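Long-range contact in glycerophosphoryl diester phosphodiesterase (PDB 3MZ2), which probably hydrolyses glycerophosphodiesters, being a TIM-barrel phosphodiesterase: residues A[8-20]-A[281-292]. Residues are numbered along the deposited sequence; the frame is centred on the assembly and turned at random. Where two conformers were deposited one is given.
Sequences GMNTLQISNVDDL and VSSSKGKFFSTL
Met-9, near the start of the ordered chain, and Leu-292, the C-terminal residue, grip each other by a reciprocal pair of backbone hydrogen bonds. Met-9 N gives to Leu-292 O at 2.9 Å, so an oxygen of the C-terminal carboxylate takes part in the pairing. Leu-292 N returns a bond to Met-9 O. The strands 10-12 and 289-291 continue this as a two-stranded antiparallel sheet, separate from the main sheet of the barrel. Thr-11 and Ser-290 form the hydrogen-bonded pair, and the link from Thr-11 N to Ser-290 O is straight at hydrogen (180°), though the donor stands above the carbonyl plane. With OG1 between the backbone N and the carbonyl carbon (chi1 62°), Thr-11 turns CG2 to Leu-292 CB at 3.7 Å. Its OG1 reaches a water that donates to Thr-291 O. A glycine in place of Thr-11 would probably leave this water without its hydroxyl partner and open a gap beside Leu-292. On the face shared by Leu-12 and Phe-289, the side chains run side by side, with Leu-12 CD2 3.6 Å from Phe-289 CE2. Further on, Gln-13 N bonds Phe-288 O, while Gln-13 O sits at the edge of the Phe-288 ring, 3.5 Å from CD1. Phe-23 of helix 17-23 meets that ring edge-to-face. Backbone bonds therefore set the register and hold the C-terminus against the start of the ordered chain, while the apolar side chains tie the C-terminal tail to the N-terminal helix.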
loop_
_atom_site.group_PDB
_atom_site.type_symbol
_atom_site.label_atom_id
_atom_site.label_comp_id
_atom_site.label_asym_id
_atom_site.label_seq_id
_atom_site.Cartn_x
_atom_site.Cartn_y
_atom_site.Cartn_z
ATOM N N GLY A 8 -30.193 -20.698 2.488
ATOM C CA GLY A 8 -30.856 -19.617 3.286
ATOM C C GLY A 8 -29.820 -18.636 3.843
ATOM O O GLY A 8 -28.971 -19.032 4.647
HETATM N N MSE A 9 -29.894 -17.371 3.441
HETATM C CA MSE A 9 -28.889 -16.359 3.802
HETATM C C MSE A 9 -29.504 -15.086 4.415
HETATM O O MSE A 9 -30.593 -14.629 4.015
HETATM C CB MSE A 9 -28.049 -15.922 2.587
HETATM C CG MSE A 9 -26.877 -16.871 2.207
HETATM SE SE MSE A 9 -26.206 -16.229 0.551
HETATM C CE MSE A 9 -27.933 -16.385 -0.412
ATOM N N ASN A 10 -28.799 -14.530 5.378
ATOM C CA ASN A 10 -29.089 -13.187 5.882
ATOM C C ASN A 10 -28.663 -12.172 4.838
ATOM O O ASN A 10 -27.543 -12.270 4.273
ATOM C CB ASN A 10 -28.325 -12.909 7.167
ATOM C CG ASN A 10 -28.796 -13.753 8.323
ATOM O OD1 ASN A 10 -29.811 -13.466 8.937
ATOM N ND2 ASN A 10 -28.015 -14.750 8.670
ATOM N N THR A 11 -29.533 -11.198 4.594
ATOM C CA THR A 11 -29.257 -10.145 3.658
ATOM C C THR A 11 -29.438 -8.766 4.284
ATOM O O THR A 11 -30.156 -8.577 5.279
ATOM C CB THR A 11 -30.150 -10.243 2.375
ATOM O OG1 THR A 11 -31.539 -10.110 2.723
ATOM C CG2 THR A 11 -29.877 -11.558 1.662
ATOM N N LEU A 12 -28.746 -7.796 3.701
ATOM C CA LEU A 12 -29.053 -6.402 3.932
ATOM C C LEU A 12 -29.986 -5.872 2.821
ATOM O O LEU A 12 -29.882 -6.279 1.653
ATOM C CB LEU A 12 -27.775 -5.585 3.979
ATOM C CG LEU A 12 -26.661 -6.035 4.924
ATOM C CD1 LEU A 12 -25.404 -5.140 4.750
ATOM C CD2 LEU A 12 -27.140 -6.044 6.389
ATOM N N GLN A 13 -30.862 -4.960 3.183
ATOM C CA GLN A 13 -31.868 -4.409 2.278
ATOM C C GLN A 13 -31.625 -2.929 2.062
ATOM O O GLN A 13 -32.134 -2.087 2.803
ATOM C CB GLN A 13 -33.258 -4.703 2.830
ATOM C CG GLN A 13 -33.444 -6.223 2.974
ATOM C CD GLN A 13 -33.568 -6.915 1.616
ATOM O OE1 GLN A 13 -32.578 -7.419 1.021
ATOM N NE2 GLN A 13 -34.780 -6.910 1.095
ATOM N N ILE A 14 -30.792 -2.636 1.062
ATOM C CA ILE A 14 -30.278 -1.301 0.781
ATOM C C ILE A 14 -30.500 -1.088 -0.704
ATOM O O ILE A 14 -29.800 -1.662 -1.530
ATOM C CB ILE A 14 -28.789 -1.205 1.207
ATOM C CG1 ILE A 14 -28.669 -1.324 2.746
ATOM C CG2 ILE A 14 -28.176 0.104 0.731
ATOM C CD1 ILE A 14 -27.297 -1.466 3.270
ATOM N N SER A 15 -31.508 -0.300 -1.061
ATOM C CA SER A 15 -31.920 -0.213 -2.467
ATOM C C SER A 15 -31.201 0.877 -3.243
ATOM O O SER A 15 -31.254 0.870 -4.462
ATOM C CB SER A 15 -33.420 0.077 -2.639
ATOM O OG SER A 15 -34.256 -0.728 -1.842
ATOM N N ASN A 16 -30.576 1.828 -2.557
ATOM C CA ASN A 16 -29.978 2.978 -3.238
ATOM C C ASN A 16 -29.003 3.673 -2.301
ATOM O O ASN A 16 -28.882 3.265 -1.176
ATOM C CB ASN A 16 -31.088 3.936 -3.732
ATOM C CG ASN A 16 -32.023 4.376 -2.603
ATOM O OD1 ASN A 16 -31.576 4.637 -1.497
ATOM N ND2 ASN A 16 -33.331 4.420 -2.875
ATOM N N VAL A 17 -28.310 4.707 -2.776
ATOM C CA VAL A 17 -27.320 5.409 -1.972
ATOM C C VAL A 17 -27.942 6.064 -0.717
ATOM O O VAL A 17 -27.343 6.008 0.346
ATOM C CB VAL A 17 -26.531 6.451 -2.760
ATOM C CG1 VAL A 17 -25.649 7.288 -1.804
ATOM C CG2 VAL A 17 -25.636 5.755 -3.813
ATOM N N ASP A 18 -29.168 6.638 -0.823
ATOM C CA ASP A 18 -29.814 7.170 0.382
ATOM C C ASP A 18 -30.020 6.090 1.469
ATOM O O ASP A 18 -29.825 6.355 2.665
ATOM C CB ASP A 18 -31.164 7.842 0.056
ATOM C CG ASP A 18 -30.988 9.131 -0.734
ATOM O OD1 ASP A 18 -29.861 9.691 -0.709
ATOM O OD2 ASP A 18 -31.985 9.573 -1.345
ATOM N N ASP A 19 -30.376 4.876 1.056
ATOM C CA ASP A 19 -30.539 3.784 2.026
ATOM C C ASP A 19 -29.187 3.427 2.660
ATOM O O ASP A 19 -29.110 3.112 3.840
ATOM C CB ASP A 19 -31.096 2.523 1.375
ATOM C CG ASP A 19 -32.583 2.562 1.143
ATOM O OD1 ASP A 19 -33.295 3.506 1.606
ATOM O OD2 ASP A 19 -33.029 1.582 0.489
ATOM N N LEU A 20 -28.119 3.509 1.876
ATOM C CA LEU A 20 -26.797 3.133 2.356
ATOM C C LEU A 20 -26.350 4.176 3.362
ATOM O O LEU A 20 -25.835 3.830 4.401
ATOM C CB LEU A 20 -25.788 2.973 1.199
ATOM C CG LEU A 20 -24.354 2.578 1.592
ATOM C CD1 LEU A 20 -24.258 1.256 2.304
ATOM C CD2 LEU A 20 -23.470 2.606 0.305
ATOM N N VAL A 281 -33.820 -6.337 20.163
ATOM C CA VAL A 281 -35.045 -6.794 19.491
ATOM C C VAL A 281 -35.683 -5.642 18.670
ATOM O O VAL A 281 -36.035 -5.853 17.478
ATOM C CB VAL A 281 -36.046 -7.414 20.482
ATOM C CG1 VAL A 281 -36.344 -6.438 21.642
ATOM C CG2 VAL A 281 -37.331 -7.887 19.717
ATOM N N SER A 282 -35.724 -4.432 19.253
ATOM C CA SER A 282 -36.272 -3.229 18.575
ATOM C C SER A 282 -35.204 -2.196 18.183
ATOM O O SER A 282 -34.351 -1.823 19.004
ATOM C CB SER A 282 -37.321 -2.530 19.450
ATOM O OG SER A 282 -38.357 -3.418 19.844
ATOM N N SER A 283 -35.237 -1.742 16.943
ATOM C CA SER A 283 -34.237 -0.786 16.452
ATOM C C SER A 283 -34.702 -0.095 15.177
ATOM O O SER A 283 -35.271 -0.724 14.292
ATOM C CB SER A 283 -32.908 -1.487 16.201
ATOM O OG SER A 283 -31.998 -0.688 15.461
ATOM N N SER A 284 -34.413 1.198 15.072
ATOM C CA SER A 284 -34.609 1.957 13.835
ATOM C C SER A 284 -33.880 1.343 12.652
ATOM O O SER A 284 -34.199 1.639 11.495
ATOM C CB SER A 284 -34.139 3.396 14.012
ATOM O OG SER A 284 -32.753 3.470 14.283
ATOM N N LYS A 285 -32.904 0.473 12.920
ATOM C CA LYS A 285 -32.127 -0.154 11.854
ATOM C C LYS A 285 -32.629 -1.541 11.461
ATOM O O LYS A 285 -32.128 -2.145 10.504
ATOM C CB LYS A 285 -30.658 -0.275 12.249
ATOM C CG LYS A 285 -30.017 0.988 12.714
ATOM C CD LYS A 285 -29.862 1.967 11.596
ATOM C CE LYS A 285 -28.915 3.080 12.000
ATOM N NZ LYS A 285 -28.889 4.132 10.920
ATOM N N GLY A 286 -33.649 -2.025 12.150
ATOM C CA GLY A 286 -34.200 -3.373 11.876
ATOM C C GLY A 286 -34.662 -3.548 10.440
ATOM O O GLY A 286 -34.571 -4.643 9.872
ATOM N N LYS A 287 -35.140 -2.465 9.845
ATOM C CA LYS A 287 -35.676 -2.511 8.482
ATOM C C LYS A 287 -34.657 -2.887 7.402
ATOM O O LYS A 287 -35.026 -3.274 6.301
ATOM C CB LYS A 287 -36.268 -1.150 8.140
ATOM C CG LYS A 287 -35.271 -0.005 8.157
ATOM C CD LYS A 287 -35.986 1.255 7.750
ATOM C CE LYS A 287 -35.075 2.446 7.670
ATOM N NZ LYS A 287 -35.843 3.685 7.314
ATOM N N PHE A 288 -33.371 -2.740 7.709
ATOM C CA PHE A 288 -32.321 -3.018 6.751
ATOM C C PHE A 288 -31.903 -4.488 6.652
ATOM O O PHE A 288 -30.949 -4.790 5.913
ATOM C CB PHE A 288 -31.078 -2.153 7.071
ATOM C CG PHE A 288 -31.306 -0.668 6.883
ATOM C CD1 PHE A 288 -31.500 -0.152 5.617
ATOM C CD2 PHE A 288 -31.325 0.192 7.963
ATOM C CE1 PHE A 288 -31.733 1.198 5.426
ATOM C CE2 PHE A 288 -31.559 1.587 7.772
ATOM C CZ PHE A 288 -31.725 2.071 6.515
ATOM N N PHE A 289 -32.537 -5.354 7.420
ATOM C CA PHE A 289 -32.139 -6.748 7.503
ATOM C C PHE A 289 -33.261 -7.649 7.048
ATOM O O PHE A 289 -34.425 -7.476 7.442
ATOM C CB PHE A 289 -31.776 -7.096 8.948
ATOM C CG PHE A 289 -30.580 -6.372 9.461
ATOM C CD1 PHE A 289 -30.712 -5.112 10.040
ATOM C CD2 PHE A 289 -29.326 -6.919 9.335
ATOM C CE1 PHE A 289 -29.619 -4.422 10.509
ATOM C CE2 PHE A 289 -28.222 -6.232 9.816
ATOM C CZ PHE A 289 -28.375 -4.987 10.400
ATOM N N SER A 290 -32.909 -8.665 6.276
ATOM C CA SER A 290 -33.881 -9.641 5.783
ATOM C C SER A 290 -33.182 -10.974 5.519
ATOM O O SER A 290 -32.062 -11.196 5.984
ATOM C CB SER A 290 -34.580 -9.122 4.516
ATOM O OG SER A 290 -35.715 -9.914 4.196
ATOM N N THR A 291 -33.860 -11.872 4.803
ATOM C CA THR A 291 -33.303 -13.168 4.451
ATOM C C THR A 291 -33.673 -13.499 3.010
ATOM O O THR A 291 -34.662 -13.015 2.478
ATOM C CB THR A 291 -33.799 -14.324 5.359
ATOM O OG1 THR A 291 -35.202 -14.434 5.258
ATOM C CG2 THR A 291 -33.433 -14.100 6.818
ATOM N N LEU A 292 -32.855 -14.336 2.410
ATOM C CA LEU A 292 -33.028 -14.775 1.050
ATOM C C LEU A 292 -33.116 -16.273 1.197
ATOM O O LEU A 292 -32.239 -16.903 1.812
ATOM C CB LEU A 292 -31.822 -14.344 0.226
ATOM C CG LEU A 292 -31.859 -14.383 -1.291
ATOM C CD1 LEU A 292 -33.292 -14.139 -1.880
ATOM C CD2 LEU A 292 -30.798 -13.384 -1.793
ATOM O OXT LEU A 292 -34.108 -16.868 0.767
HETATM O O HOH W 1 -31.057 -11.096 8.626
HETATM O O HOH W 2 -33.660 -10.900 0.771
#